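PDB 2VLA: restriction endonuclease R.BpuJI from Bacillus pumilus, which probably cleaves DNA as a restriction endonuclease, with the N-terminal recognition domain described here binding the cognate DNA sequence. Local coordinates for residues I33-P38 with N49-E54; S43-F48 with N67-I72; A161-N166 with I185-N190; K195-H198 with E202-Y205. All coordinates share one frame; numbering follows the deposited sequence.

Contact 1 of 4, residues I33-P38 with N49-E54; sequences IDDICP and NNRLIE
Asp35 and Arg51 form a salt bridge between the last turn of helix 22-36 and the C-terminal half of helix 41-56. Both bonds go to one carboxylate oxygen. Arg51 NH1 reaches Asp35 OD2 at 3.0 Å, and Arg51 NH2 reaches the same OD2 at 3.1 Å. The guanidinium therefore comes end-on, with two nitrogens on a single atom. Sharing one acceptor bends both bonds, to 143° and 138°. The NH1 bond uses the anti lone pair of OD2, the one turned away from OD1. NH2 arrives on the same anti side, but well out of the carboxylate plane. The two flat groups are turned 44° against each other, and the side chains cross nearly at right angles. Arg51 gets there through bends at chi2 and chi3, which fold its chain across to the other helix.

This polar link is the loose part of the contact. Asp35 is exposed, and the bridge lies at the protein surface. The only apolar side chain near it across the contact is Ile36, whose CG2 stays 4.5 Å from Arg51 NH1. The tight part lies deeper, where Ile36 packs on Phe44, Asp47 and Phe48 of helix 41-56. The Arg51 side chain also touches Asn31 and Ile32 of helix 22-36.

Cys37 is the first residue to leave that helix, and a cis peptide bond before Pro38 leads into strand 39-40. Ile33 and Cys37 touch Pro89 of strand 86-89. Leu52 fills in between Leu25 and Tyr29 of helix 22-36 and Leu65 and His68 of helix 62-76.

Contact 2 of 4, residues S43-F48 with N67-I72; sequences SFVKDF and NHRTEI. With nucleotides of chain B; nucleotides of chain C.
This contact, in which Arg69 packs against Phe44, Val45 and Phe48, joins two successive helices consistent with a DNA-binding helix-turn-helix. Helix 62-76 makes base contacts, as a recognition helix does. Arg69 CG lies over one face of the Phe48 ring, 3.6 Å from its centroid and 15° off the normal, a CH-pi contact. Arg69 CD touches Phe44 CE2 at 3.7 Å. Further out, the two methyls of Val45 press on one face of the guanidinium, with Val45 CG1 3.6 Å from Arg69 NH1. The bend at chi3 turns the polar end away from the rings. There Asp66 gives a salt bridge and Asn49 a hydrogen bond, both to NH1.

Other side chains of 67-72 hold the DNA. Asn67 OD1 accepts from N4 of DC5 of chain B at 2.9 Å. Glu71 OE2 accepts from N4 of DC6 of chain B at 2.9 Å and also pairs with Lys17. Thr70 OG1 donates to phosphate oxygen OP2 of DC5 of chain B at 2.7 Å. His68 NE2 meets OP1 of DC5 of chain C at its ring edge, 2.9 Å away and almost straight (174°). Tyr29 holds ND1 on the same ring.

The axes of 43-48 and 67-72 approach to 10.9 Å and make an angle of 118°. Helix 22-36 completes the bundle, with Ile36 on Phe44 and Ile32 on Phe48.

Contact 3 of 4, residues A161-N166 with I185-N190; sequences AYYVLN and IEDRSN
Tyr163 and Asp187 make one short hydrogen bond between helices 157-165 and 177-189. Tyr163 OH donates to Asp187 OD2 at 2.6 Å. The oxygen receives it on its anti lone pair, turned away from OD1. OD2 lies at the edge of the phenol, in the plane of the ring. The carboxylate itself is turned 48° from that plane. The backbones stay far apart here, with 11.0 Å between Tyr163 CA and Asp187 CA, and the length of the tyrosine spans the distance.

The ionic part is on the other oxygen. Asp187 OD1 forms a salt bridge with Lys183, one turn back on the same helix. Close by, Arg188 pairs with Asp159, a salt bridge that does join the two helices.

Packing surrounds the ring. Tyr162 CD2 stands 3.7 Å above the plane of the Tyr163 ring, over its centre. Val180 and Ile184 of helix 177-189 also touch Tyr163, as does the lysine side chain of Lys183.

Within each segment there are local bonds and turns. Residues 161-165 form a wider pi-type turn, after which Asn166 leaves the helix. In the other segment, Ser189 OG donates to Glu186 O at 2.6 Å, with a C=O...O angle of 124°.

Both partners of the phenol bond are buried, and the nearest atom of the contact is about 11 Å from the DNA. A carboxylate so placed would be costly to bury alone. The phenol on OD2 and the lysine on OD1 satisfy both oxygens, and probably help keep Asp187 ionised.

Contact 4 of 4, residues K195-H198 with E202-Y205; sequences KVRH and ETSY. With nucleotides of chain B.
The extended segment 195-198 passes beside the first turn of helix 203-219, with Arg197 CA 6.7 Å from Thr203 CA. Glu202 is at the N-cap position of that helix.

The main contact is an aromatic pair. Tyr205 turns its edge to the face of His198 in a T-shaped stack, with ring centroids 5.2 Å apart and planes at 89°. Tyr205 CE2 stands above the imidazole, displaced toward its rim, and Tyr205 CD2 is 3.8 Å from His198 ND1. With CG anti to the backbone N (chi1 -177°), the tyrosine ring is carried toward the loop. His198 ND1 is also hydrogen-bonded to Ser206, which helps to fix the rotation of the imidazole.

Thr203 makes the second contact, over one face of the Arg197 guanidinium. Its CG2 methyl lies above the centre of the group, and Thr203 OG1 is 3.7 Å from Arg197 NE. Arg197 NH1 donates to Val196 O at 2.8 Å. This bond is fairly straight (162°), but NH1 sits well above the carbonyl plane. It folds the arginine back on its own chain.

The neighbouring side chains of this helix start meet the DNA. Ser204 OG donates to O4 of DT9 of chain B at 2.8 Å. Glu202 CB packs on the thymine methyl C7 of that nucleotide at 3.6 Å, and Tyr205 lies against the phosphate of DG8 of chain B.

Arg10 and Lys201 also make cation-pi contacts with Tyr205. They put positive charge against the ring next to the DG8 phosphate, which probably offsets the phosphate charge there.

How the contacts relate
From the N terminus, contact 1 joins the end of helix 22-36 to helix 41-56. Contact 2 starts on helix 41-56 before contact 1 has closed, and ends on helix 62-76. The two therefore cross. They also touch, through Asn49 with Arg69 and Ile36 with Phe44, and tie three helices into one unit. Contact 3 follows in series and closes the loop from helix 157-165 to helix 177-189. Contact 4 closes the short turn into helix 203-219. Val196 packs on 161-166, so contacts 3 and 4 meet. Contacts 2 and 4 both reach the DNA, with centres about 31 Å apart.

Contact 1 of 4, residues I33-P38 with N49-E54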
# COMPACT_ATOMS: atom_id res chain seq x y z
N ILE A 33 -17.30 -12.54 1.53
CA ILE A 33 -16.29 -13.53 1.18
C ILE A 33 -16.38 -14.78 2.06
O ILE A 33 -16.39 -15.90 1.57
CB ILE A 33 -14.89 -12.91 1.24
CG1 ILE A 33 -14.71 -11.91 0.10
CG2 ILE A 33 -13.81 -13.98 1.15
CD1 ILE A 33 -13.53 -10.96 0.28
N ASP A 34 -16.51 -14.58 3.36
CA ASP A 34 -16.57 -15.70 4.30
C ASP A 34 -17.80 -16.58 4.01
O ASP A 34 -17.74 -17.81 4.10
CB ASP A 34 -16.62 -15.16 5.72
CG ASP A 34 -16.60 -16.24 6.74
OD1 ASP A 34 -15.67 -17.07 6.71
OD2 ASP A 34 -17.48 -16.22 7.61
N ASP A 35 -18.92 -15.94 3.65
CA ASP A 35 -20.17 -16.65 3.41
C ASP A 35 -20.13 -17.47 2.12
O ASP A 35 -20.56 -18.64 2.10
CB ASP A 35 -21.32 -15.67 3.32
CG ASP A 35 -21.76 -15.14 4.67
OD1 ASP A 35 -21.28 -15.67 5.71
OD2 ASP A 35 -22.59 -14.20 4.69
N ILE A 36 -19.66 -16.86 1.03
CA ILE A 36 -19.82 -17.47 -0.29
C ILE A 36 -18.63 -18.35 -0.69
O ILE A 36 -18.76 -19.20 -1.56
CB ILE A 36 -20.13 -16.41 -1.41
CG1 ILE A 36 -18.91 -15.55 -1.72
CG2 ILE A 36 -21.31 -15.53 -1.00
CD1 ILE A 36 -19.14 -14.53 -2.88
N CYS A 37 -17.50 -18.18 -0.01
CA CYS A 37 -16.31 -19.00 -0.30
C CYS A 37 -16.17 -20.14 0.71
O CYS A 37 -16.69 -20.05 1.81
CB CYS A 37 -15.05 -18.14 -0.28
SG CYS A 37 -15.08 -16.79 -1.46
N PRO A 38 -15.46 -21.23 0.32
CA PRO A 38 -14.92 -21.43 -1.03
C PRO A 38 -16.01 -21.66 -2.07
O PRO A 38 -17.04 -22.27 -1.77
CB PRO A 38 -14.05 -22.70 -0.88
CG PRO A 38 -14.59 -23.40 0.28
CD PRO A 38 -15.12 -22.35 1.21
N ASN A 49 -21.10 -9.60 -6.20
CA ASN A 49 -21.72 -8.38 -6.71
C ASN A 49 -23.15 -8.21 -6.20
O ASN A 49 -23.56 -7.11 -5.85
CB ASN A 49 -21.74 -8.38 -8.23
CG ASN A 49 -20.39 -8.06 -8.83
OD1 ASN A 49 -19.36 -8.07 -8.15
ND2 ASN A 49 -20.39 -7.77 -10.14
N ASN A 50 -23.91 -9.30 -6.16
CA ASN A 50 -25.28 -9.26 -5.68
C ASN A 50 -25.39 -8.84 -4.22
O ASN A 50 -26.36 -8.18 -3.84
CB ASN A 50 -25.98 -10.61 -5.91
CG ASN A 50 -26.41 -10.81 -7.36
OD1 ASN A 50 -26.50 -9.86 -8.13
ND2 ASN A 50 -26.66 -12.06 -7.73
N ARG A 51 -24.41 -9.22 -3.41
CA ARG A 51 -24.37 -8.79 -2.02
C ARG A 51 -23.87 -7.34 -1.88
O ARG A 51 -24.44 -6.54 -1.13
CB ARG A 51 -23.50 -9.73 -1.17
CG ARG A 51 -24.09 -11.13 -0.94
CD ARG A 51 -24.91 -11.22 0.37
NE ARG A 51 -24.15 -10.87 1.59
CZ ARG A 51 -23.49 -11.75 2.36
NH1 ARG A 51 -23.47 -13.05 2.06
NH2 ARG A 51 -22.86 -11.33 3.45
N LEU A 52 -22.80 -6.99 -2.61
CA LEU A 52 -22.16 -5.67 -2.43
C LEU A 52 -23.10 -4.55 -2.86
O LEU A 52 -23.11 -3.46 -2.26
CB LEU A 52 -20.82 -5.59 -3.19
CG LEU A 52 -20.07 -4.26 -3.02
CD1 LEU A 52 -19.76 -3.98 -1.54
CD2 LEU A 52 -18.79 -4.25 -3.84
N ILE A 53 -23.91 -4.81 -3.87
CA ILE A 53 -24.77 -3.75 -4.39
C ILE A 53 -25.82 -3.27 -3.33
O ILE A 53 -26.32 -2.14 -3.40
CB ILE A 53 -25.49 -4.17 -5.68
CG1 ILE A 53 -26.03 -2.92 -6.40
CG2 ILE A 53 -26.64 -5.15 -5.37
CD1 ILE A 53 -26.54 -3.19 -7.81
N GLU A 54 -26.11 -4.12 -2.36
CA GLU A 54 -26.98 -3.74 -1.25
C GLU A 54 -26.33 -2.70 -0.33
O GLU A 54 -27.03 -1.93 0.33
CB GLU A 54 -27.38 -4.98 -0.45
CG GLU A 54 -28.25 -5.94 -1.24
CD GLU A 54 -29.55 -5.30 -1.73
OE1 GLU A 54 -30.19 -4.56 -0.94
OE2 GLU A 54 -29.93 -5.53 -2.90

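Contact 2 of 4, residues S43-F48 with N67-I72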
# COMPACT_ATOMS: atom_id res chain seq x y z
N SER A 43 -19.40 -18.34 -9.89
CA SER A 43 -20.34 -18.12 -8.82
C SER A 43 -19.90 -16.96 -7.94
O SER A 43 -20.72 -16.19 -7.44
CB SER A 43 -20.47 -19.39 -7.98
OG SER A 43 -21.03 -20.46 -8.74
N PHE A 44 -18.58 -16.84 -7.75
CA PHE A 44 -18.02 -15.80 -6.89
C PHE A 44 -18.37 -14.40 -7.40
O PHE A 44 -18.80 -13.55 -6.64
CB PHE A 44 -16.51 -15.94 -6.80
CG PHE A 44 -15.86 -14.93 -5.90
CD1 PHE A 44 -16.08 -14.94 -4.53
CD2 PHE A 44 -15.03 -13.96 -6.42
CE1 PHE A 44 -15.48 -14.00 -3.71
CE2 PHE A 44 -14.42 -13.02 -5.61
CZ PHE A 44 -14.66 -13.03 -4.26
N VAL A 45 -18.19 -14.19 -8.69
CA VAL A 45 -18.46 -12.89 -9.30
C VAL A 45 -19.90 -12.49 -9.08
O VAL A 45 -20.18 -11.38 -8.64
CB VAL A 45 -18.15 -12.90 -10.82
CG1 VAL A 45 -18.63 -11.61 -11.48
CG2 VAL A 45 -16.65 -13.11 -11.04
N LYS A 46 -20.82 -13.39 -9.37
CA LYS A 46 -22.24 -13.08 -9.31
C LYS A 46 -22.67 -12.84 -7.88
O LYS A 46 -23.33 -11.84 -7.58
CB LYS A 46 -23.06 -14.22 -9.93
CG LYS A 46 -24.57 -14.09 -9.71
N ASP A 47 -22.28 -13.75 -7.00
CA ASP A 47 -22.72 -13.71 -5.62
C ASP A 47 -22.10 -12.53 -4.86
O ASP A 47 -22.76 -11.89 -4.04
CB ASP A 47 -22.40 -15.03 -4.93
CG ASP A 47 -23.25 -16.19 -5.45
OD1 ASP A 47 -24.32 -15.92 -6.06
OD2 ASP A 47 -22.84 -17.35 -5.27
N PHE A 48 -20.84 -12.24 -5.14
CA PHE A 48 -20.19 -11.10 -4.52
C PHE A 48 -20.91 -9.80 -4.91
O PHE A 48 -21.27 -9.01 -4.05
CB PHE A 48 -18.71 -11.03 -4.93
CG PHE A 48 -17.97 -9.90 -4.30
CD1 PHE A 48 -18.05 -8.62 -4.83
CD2 PHE A 48 -17.18 -10.11 -3.17
CE1 PHE A 48 -17.37 -7.57 -4.25
CE2 PHE A 48 -16.51 -9.06 -2.58
CZ PHE A 48 -16.59 -7.79 -3.12
N ASN A 67 -15.00 -3.61 -10.05
CA ASN A 67 -13.77 -2.95 -9.64
C ASN A 67 -13.57 -3.04 -8.11
O ASN A 67 -12.44 -3.28 -7.64
CB ASN A 67 -13.75 -1.48 -10.09
CG ASN A 67 -13.50 -1.30 -11.59
OD1 ASN A 67 -13.06 -2.22 -12.29
ND2 ASN A 67 -13.69 -0.09 -12.05
N HIS A 68 -14.64 -2.87 -7.33
CA HIS A 68 -14.52 -3.12 -5.90
C HIS A 68 -13.97 -4.54 -5.66
O HIS A 68 -13.06 -4.75 -4.83
CB HIS A 68 -15.87 -2.96 -5.19
CG HIS A 68 -16.17 -1.57 -4.76
ND1 HIS A 68 -16.09 -1.18 -3.44
CD2 HIS A 68 -16.64 -0.50 -5.45
CE1 HIS A 68 -16.48 0.08 -3.34
NE2 HIS A 68 -16.79 0.52 -4.56
N ARG A 69 -14.56 -5.51 -6.33
CA ARG A 69 -14.20 -6.90 -6.10
C ARG A 69 -12.75 -7.15 -6.43
O ARG A 69 -12.00 -7.75 -5.62
CB ARG A 69 -15.07 -7.83 -6.94
CG ARG A 69 -15.01 -9.26 -6.52
CD ARG A 69 -15.83 -10.16 -7.41
NE ARG A 69 -15.29 -10.18 -8.75
CZ ARG A 69 -15.84 -9.59 -9.79
NH1 ARG A 69 -17.00 -8.97 -9.66
NH2 ARG A 69 -15.23 -9.62 -10.98
N THR A 70 -12.32 -6.72 -7.61
CA THR A 70 -10.98 -7.06 -8.05
C THR A 70 -9.92 -6.17 -7.45
O THR A 70 -8.89 -6.66 -6.98
CB THR A 70 -10.84 -7.11 -9.59
OG1 THR A 70 -10.91 -5.78 -10.13
CG2 THR A 70 -11.94 -7.99 -10.20
N GLU A 71 -10.16 -4.86 -7.44
CA GLU A 71 -9.14 -3.91 -7.04
C GLU A 71 -8.96 -3.82 -5.55
O GLU A 71 -7.82 -3.66 -5.06
CB GLU A 71 -9.44 -2.51 -7.56
CG GLU A 71 -9.52 -2.36 -9.07
CD GLU A 71 -9.52 -0.89 -9.48
OE1 GLU A 71 -8.49 -0.21 -9.27
OE2 GLU A 71 -10.59 -0.38 -9.96
N ILE A 72 -10.07 -3.86 -4.81
CA ILE A 72 -10.03 -3.53 -3.38
C ILE A 72 -10.11 -4.79 -2.54
O ILE A 72 -9.16 -5.12 -1.84
CB ILE A 72 -11.14 -2.49 -2.97
CG1 ILE A 72 -11.03 -1.23 -3.84
CG2 ILE A 72 -11.00 -2.16 -1.50
CD1 ILE A 72 -9.67 -0.48 -3.75
P DC B 5 -7.26 -6.28 -10.86
OP1 DC B 5 -7.28 -7.68 -10.38
OP2 DC B 5 -8.21 -5.31 -10.29
O5' DC B 5 -5.74 -5.78 -10.77
C5' DC B 5 -5.42 -4.47 -10.36
C4' DC B 5 -4.73 -3.71 -11.45
O4' DC B 5 -5.62 -3.59 -12.60
C3' DC B 5 -4.33 -2.30 -11.09
O3' DC B 5 -3.21 -1.90 -11.88
C2' DC B 5 -5.63 -1.56 -11.45
C1' DC B 5 -5.94 -2.22 -12.79
N1 DC B 5 -7.33 -2.07 -13.22
C2 DC B 5 -7.63 -1.38 -14.41
O2 DC B 5 -6.70 -0.96 -15.12
N3 DC B 5 -8.94 -1.23 -14.76
C4 DC B 5 -9.90 -1.71 -13.98
N4 DC B 5 -11.18 -1.54 -14.38
C5 DC B 5 -9.64 -2.38 -12.78
C6 DC B 5 -8.34 -2.55 -12.44
P DC B 6 -2.49 -0.48 -11.69
OP1 DC B 6 -1.07 -0.69 -12.09
OP2 DC B 6 -2.86 0.07 -10.36
O5' DC B 6 -3.29 0.49 -12.72
C5' DC B 6 -2.97 0.48 -14.11
C4' DC B 6 -3.45 1.76 -14.75
O4' DC B 6 -4.88 1.76 -14.83
C3' DC B 6 -3.06 3.04 -14.02
O3' DC B 6 -2.61 3.97 -14.99
C2' DC B 6 -4.35 3.48 -13.31
C1' DC B 6 -5.40 2.97 -14.25
N1 DC B 6 -6.69 2.58 -13.69
C2 DC B 6 -7.89 3.07 -14.25
O2 DC B 6 -7.85 3.95 -15.11
N3 DC B 6 -9.05 2.57 -13.80
C4 DC B 6 -9.09 1.67 -12.83
N4 DC B 6 -10.28 1.22 -12.41
C5 DC B 6 -7.88 1.18 -12.25
C6 DC B 6 -6.73 1.65 -12.73
P DC C 5 -16.98 3.86 -6.09
OP1 DC C 5 -17.74 3.19 -5.03
OP2 DC C 5 -15.87 3.09 -6.68
O5' DC C 5 -17.95 4.36 -7.28
C5' DC C 5 -18.86 5.47 -7.12
C4' DC C 5 -19.02 6.07 -8.49
O4' DC C 5 -17.77 6.76 -8.86
C3' DC C 5 -19.26 5.03 -9.58
O3' DC C 5 -20.33 5.53 -10.42
C2' DC C 5 -17.98 4.94 -10.36
C1' DC C 5 -17.30 6.26 -10.11
N1 DC C 5 -15.80 6.20 -9.94
C2 DC C 5 -15.03 7.18 -10.56
O2 DC C 5 -15.56 8.01 -11.32
N3 DC C 5 -13.68 7.20 -10.36
C4 DC C 5 -13.15 6.33 -9.51
N4 DC C 5 -11.82 6.38 -9.31
C5 DC C 5 -13.91 5.33 -8.88
C6 DC C 5 -15.23 5.31 -9.08

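Contact 3 of 4, residues A161-N166 with I185-N190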
# COMPACT_ATOMS: atom_id res chain seq x y z
N ALA A 161 6.12 12.94 0.48
CA ALA A 161 5.89 12.72 -0.93
C ALA A 161 7.17 12.88 -1.74
O ALA A 161 7.51 12.01 -2.52
CB ALA A 161 4.79 13.69 -1.45
N TYR A 162 7.82 14.03 -1.61
CA TYR A 162 8.93 14.37 -2.50
C TYR A 162 10.18 13.61 -2.13
O TYR A 162 10.89 13.12 -3.00
CB TYR A 162 9.23 15.87 -2.43
CG TYR A 162 10.33 16.32 -3.36
CD1 TYR A 162 10.09 16.55 -4.70
CD2 TYR A 162 11.65 16.43 -2.90
CE1 TYR A 162 11.11 16.91 -5.56
CE2 TYR A 162 12.68 16.80 -3.76
CZ TYR A 162 12.40 17.04 -5.09
OH TYR A 162 13.43 17.42 -5.94
N TYR A 163 10.46 13.57 -0.84
CA TYR A 163 11.75 13.04 -0.39
C TYR A 163 11.75 11.52 -0.21
O TYR A 163 12.83 10.90 -0.20
CB TYR A 163 12.21 13.72 0.90
CG TYR A 163 12.53 15.19 0.75
CD1 TYR A 163 13.78 15.60 0.31
CD2 TYR A 163 11.60 16.16 1.08
CE1 TYR A 163 14.09 16.95 0.20
CE2 TYR A 163 11.90 17.51 0.96
CZ TYR A 163 13.16 17.89 0.54
OH TYR A 163 13.43 19.24 0.44
N VAL A 164 10.58 10.91 -0.07
CA VAL A 164 10.47 9.48 0.21
C VAL A 164 9.65 8.73 -0.85
O VAL A 164 10.22 8.02 -1.67
CB VAL A 164 9.89 9.23 1.61
CG1 VAL A 164 9.72 7.73 1.89
CG2 VAL A 164 10.73 9.91 2.66
N LEU A 165 8.33 9.00 -0.94
CA LEU A 165 7.47 8.10 -1.70
C LEU A 165 7.48 8.34 -3.22
O LEU A 165 6.99 7.50 -3.98
CB LEU A 165 6.05 8.10 -1.17
CG LEU A 165 5.85 7.30 0.12
CD1 LEU A 165 4.43 7.51 0.62
CD2 LEU A 165 6.14 5.79 -0.06
N ASN A 166 8.06 9.47 -3.65
CA ASN A 166 8.28 9.74 -5.06
C ASN A 166 9.77 9.88 -5.42
O ASN A 166 10.10 10.29 -6.51
CB ASN A 166 7.57 11.03 -5.47
CG ASN A 166 6.99 10.97 -6.91
OD1 ASN A 166 6.06 10.22 -7.18
ND2 ASN A 166 7.54 11.79 -7.81
N ILE A 185 16.67 19.01 6.34
CA ILE A 185 17.15 20.07 7.21
C ILE A 185 18.00 21.09 6.40
O ILE A 185 17.85 22.30 6.58
CB ILE A 185 17.97 19.50 8.38
CG1 ILE A 185 17.04 18.77 9.37
CG2 ILE A 185 18.77 20.62 9.07
CD1 ILE A 185 17.78 17.98 10.47
N GLU A 186 18.84 20.60 5.50
CA GLU A 186 19.65 21.50 4.67
C GLU A 186 18.76 22.33 3.75
O GLU A 186 18.94 23.55 3.62
CB GLU A 186 20.67 20.73 3.85
CG GLU A 186 21.56 21.62 2.98
CD GLU A 186 22.40 20.85 1.99
OE1 GLU A 186 23.45 20.30 2.40
OE2 GLU A 186 22.02 20.80 0.80
N ASP A 187 17.79 21.68 3.11
CA ASP A 187 16.89 22.37 2.22
C ASP A 187 16.12 23.47 2.95
O ASP A 187 16.02 24.60 2.46
CB ASP A 187 15.93 21.38 1.56
CG ASP A 187 16.52 20.72 0.32
OD1 ASP A 187 17.70 21.02 -0.03
OD2 ASP A 187 15.82 19.87 -0.29
N ARG A 188 15.60 23.16 4.13
CA ARG A 188 14.85 24.15 4.91
C ARG A 188 15.75 25.32 5.27
O ARG A 188 15.30 26.47 5.32
CB ARG A 188 14.27 23.53 6.17
CG ARG A 188 13.15 22.55 5.92
CD ARG A 188 12.58 22.02 7.19
NE ARG A 188 11.50 21.07 6.95
CZ ARG A 188 10.83 20.43 7.90
NH1 ARG A 188 11.11 20.64 9.17
NH2 ARG A 188 9.87 19.57 7.56
N SER A 189 17.02 25.04 5.55
CA SER A 189 17.96 26.10 5.94
C SER A 189 18.25 27.04 4.78
O SER A 189 18.72 28.17 4.98
CB SER A 189 19.27 25.49 6.47
OG SER A 189 20.10 25.06 5.42
N ASN A 190 17.95 26.58 3.57
CA ASN A 190 18.11 27.37 2.37
C ASN A 190 16.77 27.86 1.85
O ASN A 190 16.66 28.29 0.70
CB ASN A 190 18.82 26.55 1.30
CG ASN A 190 20.30 26.36 1.60
OD1 ASN A 190 20.99 27.30 1.95
ND2 ASN A 190 20.78 25.13 1.46

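Contact 4 of 4, residues K195-H198 with E202-Y205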
# COMPACT_ATOMS: atom_id res chain seq x y z
N LYS A 195 7.34 20.00 -3.42
CA LYS A 195 6.09 19.27 -3.60
C LYS A 195 6.20 18.39 -4.83
O LYS A 195 7.09 18.57 -5.66
CB LYS A 195 4.92 20.24 -3.76
CG LYS A 195 4.62 21.04 -2.51
CD LYS A 195 3.34 21.83 -2.65
CE LYS A 195 3.09 22.69 -1.42
NZ LYS A 195 1.89 23.56 -1.57
N VAL A 196 5.31 17.41 -4.94
CA VAL A 196 5.26 16.54 -6.11
C VAL A 196 4.10 16.97 -7.02
O VAL A 196 2.96 16.88 -6.63
CB VAL A 196 5.06 15.08 -5.70
CG1 VAL A 196 4.88 14.20 -6.92
CG2 VAL A 196 6.24 14.60 -4.82
N ARG A 197 4.44 17.37 -8.24
CA ARG A 197 3.47 17.74 -9.25
C ARG A 197 4.00 17.25 -10.60
O ARG A 197 5.19 16.95 -10.74
CB ARG A 197 3.26 19.27 -9.28
CG ARG A 197 2.67 19.88 -7.97
CD ARG A 197 1.23 19.42 -7.73
NE ARG A 197 0.62 20.08 -6.57
CZ ARG A 197 0.67 19.62 -5.32
NH1 ARG A 197 1.36 18.52 -5.04
NH2 ARG A 197 0.08 20.30 -4.34
N HIS A 198 3.11 17.15 -11.58
CA HIS A 198 3.44 16.63 -12.89
C HIS A 198 2.85 17.56 -13.94
O HIS A 198 1.79 18.14 -13.73
CB HIS A 198 2.85 15.22 -13.06
CG HIS A 198 3.44 14.21 -12.13
ND1 HIS A 198 2.95 13.98 -10.87
CD2 HIS A 198 4.53 13.41 -12.26
CE1 HIS A 198 3.68 13.06 -10.27
NE2 HIS A 198 4.65 12.70 -11.09
N GLU A 202 -3.53 16.90 -12.86
CA GLU A 202 -4.21 17.33 -11.66
C GLU A 202 -3.53 16.73 -10.43
O GLU A 202 -2.78 15.75 -10.53
CB GLU A 202 -5.68 16.90 -11.71
CG GLU A 202 -6.51 17.53 -12.86
CD GLU A 202 -6.46 19.03 -12.87
OE1 GLU A 202 -6.59 19.63 -11.79
OE2 GLU A 202 -6.26 19.61 -13.96
N THR A 203 -3.80 17.29 -9.27
CA THR A 203 -3.10 16.90 -8.07
C THR A 203 -3.39 15.44 -7.67
O THR A 203 -2.51 14.76 -7.13
CB THR A 203 -3.40 17.89 -6.94
OG1 THR A 203 -2.92 19.18 -7.33
CG2 THR A 203 -2.73 17.48 -5.67
N SER A 204 -4.55 14.92 -8.03
CA SER A 204 -4.83 13.51 -7.72
C SER A 204 -3.81 12.57 -8.39
O SER A 204 -3.41 11.56 -7.80
CB SER A 204 -6.25 13.15 -8.12
OG SER A 204 -6.45 13.27 -9.52
N TYR A 205 -3.41 12.88 -9.60
CA TYR A 205 -2.44 12.08 -10.32
C TYR A 205 -1.15 12.03 -9.54
O TYR A 205 -0.56 10.95 -9.37
CB TYR A 205 -2.19 12.68 -11.70
CG TYR A 205 -1.25 11.88 -12.54
CD1 TYR A 205 -1.69 10.74 -13.21
CD2 TYR A 205 0.08 12.24 -12.67
CE1 TYR A 205 -0.83 9.99 -13.99
CE2 TYR A 205 0.97 11.47 -13.45
CZ TYR A 205 0.49 10.34 -14.10
OH TYR A 205 1.32 9.56 -14.87
P DT B 9 -10.41 14.98 -18.00
OP1 DT B 9 -11.13 15.07 -19.28
OP2 DT B 9 -9.35 15.96 -17.66
O5' DT B 9 -11.50 15.00 -16.84
C5' DT B 9 -12.70 14.27 -16.98
C4' DT B 9 -13.40 14.22 -15.65
O4' DT B 9 -12.55 13.60 -14.66
C3' DT B 9 -13.75 15.57 -15.06
O3' DT B 9 -15.14 15.87 -15.42
C2' DT B 9 -13.47 15.42 -13.54
C1' DT B 9 -13.08 13.96 -13.39
N1 DT B 9 -12.07 13.68 -12.36
C2 DT B 9 -12.39 12.87 -11.31
O2 DT B 9 -13.49 12.39 -11.12
N3 DT B 9 -11.34 12.61 -10.45
C4 DT B 9 -10.07 13.10 -10.55
O4 DT B 9 -9.22 12.80 -9.71
C5 DT B 9 -9.79 13.93 -11.68
C7 DT B 9 -8.43 14.51 -11.89
C6 DT B 9 -10.79 14.16 -12.54
P DG B 8 -5.16 11.25 -15.21
OP1 DG B 8 -4.03 11.12 -16.12
OP2 DG B 8 -4.95 11.95 -13.93
O5' DG B 8 -6.40 11.96 -15.90
C5' DG B 8 -6.90 11.42 -17.13
C4' DG B 8 -8.37 11.74 -17.30
O4' DG B 8 -9.15 10.99 -16.33
C3' DG B 8 -8.75 13.19 -17.09
O3' DG B 8 -9.83 13.55 -18.00
C2' DG B 8 -9.17 13.24 -15.60
C1' DG B 8 -9.81 11.88 -15.40
N9 DG B 8 -9.65 11.23 -14.10
C8 DG B 8 -8.48 11.07 -13.38
N7 DG B 8 -8.64 10.37 -12.30
C5 DG B 8 -9.99 10.01 -12.33
C6 DG B 8 -10.72 9.19 -11.46
O6 DG B 8 -10.37 8.63 -10.43
N1 DG B 8 -12.08 9.08 -11.85
C2 DG B 8 -12.62 9.63 -12.99
N2 DG B 8 -13.96 9.40 -13.20
N3 DG B 8 -11.92 10.38 -13.83
C4 DG B 8 -10.62 10.51 -13.45